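Local structure of endo-beta-N-acetylglucosaminidase F1 (Bacteroides thetaiotaomicron VPI-5482, 6TCV) at residues S305-Y314 and Q332-V342. The protein probably cleaves high-mannose N-glycans between the two core N-acetylglucosamines, leaving one on the asparagine. The protein carries 2 engineered substitutions. Sequence-based numbering, arbitrary orientation.
Sequences STAAAARLCY and QMYGVATVDGV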
# COMPACT_ATOMS: atom_id res chain seq x y z
N SER A 305 4.06 2.24 22.18
CA SER A 305 5.12 3.16 21.75
C SER A 305 5.25 3.15 20.23
O SER A 305 4.91 2.17 19.55
CB SER A 305 6.46 2.79 22.37
OG SER A 305 7.02 1.68 21.70
N THR A 306 5.79 4.24 19.70
CA THR A 306 6.15 4.27 18.29
C THR A 306 7.20 3.21 17.95
O THR A 306 7.20 2.71 16.83
CB THR A 306 6.60 5.68 17.89
OG1 THR A 306 7.61 6.11 18.78
CG2 THR A 306 5.39 6.68 17.87
N ALA A 307 8.04 2.80 18.89
CA ALA A 307 9.02 1.75 18.58
C ALA A 307 8.32 0.41 18.38
O ALA A 307 8.65 -0.34 17.46
CB ALA A 307 10.05 1.61 19.70
N ALA A 308 7.28 0.13 19.16
CA ALA A 308 6.56 -1.12 18.98
C ALA A 308 5.79 -1.11 17.67
O ALA A 308 5.69 -2.13 16.99
CB ALA A 308 5.59 -1.33 20.16
N ALA A 309 5.20 0.03 17.33
CA ALA A 309 4.53 0.18 16.05
C ALA A 309 5.48 -0.03 14.88
O ALA A 309 5.16 -0.72 13.90
CB ALA A 309 3.87 1.55 15.96
N ALA A 310 6.66 0.58 14.96
CA ALA A 310 7.64 0.42 13.88
C ALA A 310 8.06 -1.03 13.75
O ALA A 310 8.21 -1.54 12.63
CB ALA A 310 8.86 1.32 14.14
N ARG A 311 8.26 -1.72 14.87
CA ARG A 311 8.56 -3.15 14.80
C ARG A 311 7.50 -3.91 14.00
O ARG A 311 7.81 -4.73 13.12
CB ARG A 311 8.72 -3.73 16.21
CG ARG A 311 8.74 -5.30 16.27
CD ARG A 311 9.98 -5.88 15.58
NE ARG A 311 11.20 -5.46 16.27
CZ ARG A 311 12.41 -5.72 15.82
NH1 ARG A 311 12.61 -6.40 14.71
NH2 ARG A 311 13.47 -5.23 16.46
N LEU A 312 6.23 -3.63 14.26
CA LEU A 312 5.17 -4.30 13.52
C LEU A 312 5.24 -3.96 12.04
O LEU A 312 5.11 -4.85 11.19
CB LEU A 312 3.77 -3.92 14.08
CG LEU A 312 2.59 -4.46 13.27
CD1 LEU A 312 2.60 -5.99 13.23
CD2 LEU A 312 1.26 -3.92 13.80
N CYS A 313 5.47 -2.70 11.70
CA CYS A 313 5.55 -2.34 10.28
C CYS A 313 6.70 -3.05 9.59
O CYS A 313 6.54 -3.59 8.48
CB CYS A 313 5.68 -0.83 10.12
SG CYS A 313 4.18 0.08 10.64
N TYR A 314 7.87 -3.05 10.23
CA TYR A 314 9.06 -3.69 9.68
C TYR A 314 8.81 -5.17 9.48
O TYR A 314 9.12 -5.71 8.42
CB TYR A 314 10.23 -3.48 10.66
CG TYR A 314 11.42 -4.31 10.35
CD1 TYR A 314 12.30 -3.96 9.31
CD2 TYR A 314 11.67 -5.46 11.07
CE1 TYR A 314 13.41 -4.79 9.00
CE2 TYR A 314 12.78 -6.25 10.78
CZ TYR A 314 13.64 -5.89 9.76
OH TYR A 314 14.74 -6.68 9.46
N GLN A 332 0.15 6.10 18.25
CA GLN A 332 1.56 5.76 18.33
C GLN A 332 2.05 5.03 17.09
O GLN A 332 3.09 4.37 17.14
CB GLN A 332 1.79 4.90 19.57
CG GLN A 332 1.92 5.68 20.87
CD GLN A 332 0.76 6.60 21.17
OE1 GLN A 332 -0.36 6.17 21.44
NE2 GLN A 332 1.04 7.90 21.15
N MET A 333 1.34 5.14 15.97
CA MET A 333 1.60 4.28 14.83
C MET A 333 2.84 4.65 14.01
O MET A 333 3.34 3.78 13.27
CB MET A 333 0.38 4.24 13.87
CG MET A 333 0.37 3.00 12.98
SD MET A 333 0.14 1.48 13.95
CE MET A 333 1.46 0.44 13.27
N TYR A 334 3.32 5.89 14.10
CA TYR A 334 4.33 6.40 13.18
C TYR A 334 5.30 7.32 13.88
O TYR A 334 4.89 8.13 14.69
CB TYR A 334 3.65 7.20 12.08
CG TYR A 334 4.54 7.73 10.98
CD1 TYR A 334 5.15 6.89 10.05
CD2 TYR A 334 4.73 9.08 10.85
CE1 TYR A 334 5.92 7.38 9.01
CE2 TYR A 334 5.54 9.62 9.82
CZ TYR A 334 6.13 8.73 8.89
OH TYR A 334 6.89 9.21 7.83
N GLY A 335 6.57 7.20 13.54
CA GLY A 335 7.56 8.14 14.02
C GLY A 335 8.96 7.60 14.22
O GLY A 335 9.90 8.39 14.13
N VAL A 336 9.12 6.33 14.45
CA VAL A 336 10.45 5.71 14.58
C VAL A 336 10.94 5.30 13.21
O VAL A 336 10.24 4.62 12.45
CB VAL A 336 10.38 4.52 15.54
CG1 VAL A 336 11.63 3.64 15.42
CG2 VAL A 336 10.24 5.03 16.95
N ALA A 337 12.17 5.68 12.88
CA ALA A 337 12.62 5.65 11.50
C ALA A 337 13.58 4.51 11.21
O ALA A 337 13.99 4.34 10.05
CB ALA A 337 13.32 6.99 11.20
N THR A 338 13.90 3.68 12.21
CA THR A 338 14.84 2.59 12.01
C THR A 338 14.41 1.41 12.88
O THR A 338 14.10 1.59 14.06
CB THR A 338 16.25 3.04 12.42
OG1 THR A 338 16.52 4.34 11.90
CG2 THR A 338 17.28 2.11 11.83
N VAL A 339 14.46 0.21 12.32
CA VAL A 339 14.26 -1.04 13.05
C VAL A 339 15.36 -1.98 12.64
O VAL A 339 15.55 -2.22 11.44
CB VAL A 339 12.89 -1.68 12.78
CG1 VAL A 339 12.78 -3.01 13.51
CG2 VAL A 339 11.78 -0.77 13.19
N ASP A 340 16.10 -2.50 13.60
CA ASP A 340 17.18 -3.44 13.28
C ASP A 340 18.12 -2.88 12.21
O ASP A 340 18.62 -3.60 11.34
CB ASP A 340 16.63 -4.81 12.90
CG ASP A 340 15.98 -5.53 14.07
OD1 ASP A 340 16.10 -5.08 15.21
OD2 ASP A 340 15.34 -6.56 13.81
N GLY A 341 18.40 -1.58 12.30
CA GLY A 341 19.28 -0.90 11.38
C GLY A 341 18.71 -0.65 10.01
O GLY A 341 19.40 -0.08 9.16
N VAL A 342 17.44 -0.92 9.78
CA VAL A 342 16.84 -0.78 8.47
C VAL A 342 15.96 0.46 8.47
O VAL A 342 15.04 0.59 9.31
CB VAL A 342 15.98 -2.01 8.09
CG1 VAL A 342 15.39 -1.85 6.72
CG2 VAL A 342 16.84 -3.28 8.12
O HOH W 1 6.90 4.36 14.66
O HOH W 2 15.64 -8.01 11.62
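Arg311 and Asp340 illustrate how a helix and a beta hairpin can be clasped at a partly exposed edge. The arginine leaves its helix with CG anti to the backbone N (chi1 168°), and bends at chi2 and chi3 curl it over Val339. CB, CG and CD approach nothing in 332-342; NE passes 4.0 Å from Val339 CG1, and that methyl then sits over the centre of one guanidinium face, 3.6 Å from CZ. At the tip the terminal nitrogens grip end-on through the hydrogen bonds of a salt bridge, NH1 to Asp340 OD2 and NH2 to Asp340 OD1, each at 2.9 Å. Both oxygens are approached from above the carboxylate plane, which is turned 56° from the guanidinium. NH1 also forms a salt bridge with Glu315 OE2. A leucine in place of Arg311 would probably leave the Asp340 carboxylate without its cationic mate and deprive Glu315 of this partner.

Asp340 belongs to the hairpin's type I' turn, in the connection from strand 324-329 to strand 350-353. Helix 306-319 links strand 283-287 to strand 324-329 and packs on both, part of the beta/alpha barrel expected of this glycosidase family. Val339 also turns CG1 to Tyr314 CD2 (3.6 Å), while Val342 CG2 meets Tyr314 CE1 obliquely, and a water bridges Tyr314 OH to Asp340 OD2. Nearer the helix start, Ala310 CB nests against Val339 CG2 and Val336 CB, and Thr306 OG1 lies 3.4 Å from Val336 CG2. Deeper in, Met333 doubles back so that CE lies 3.8 Å from both Ala309 CB and Cys313 SG.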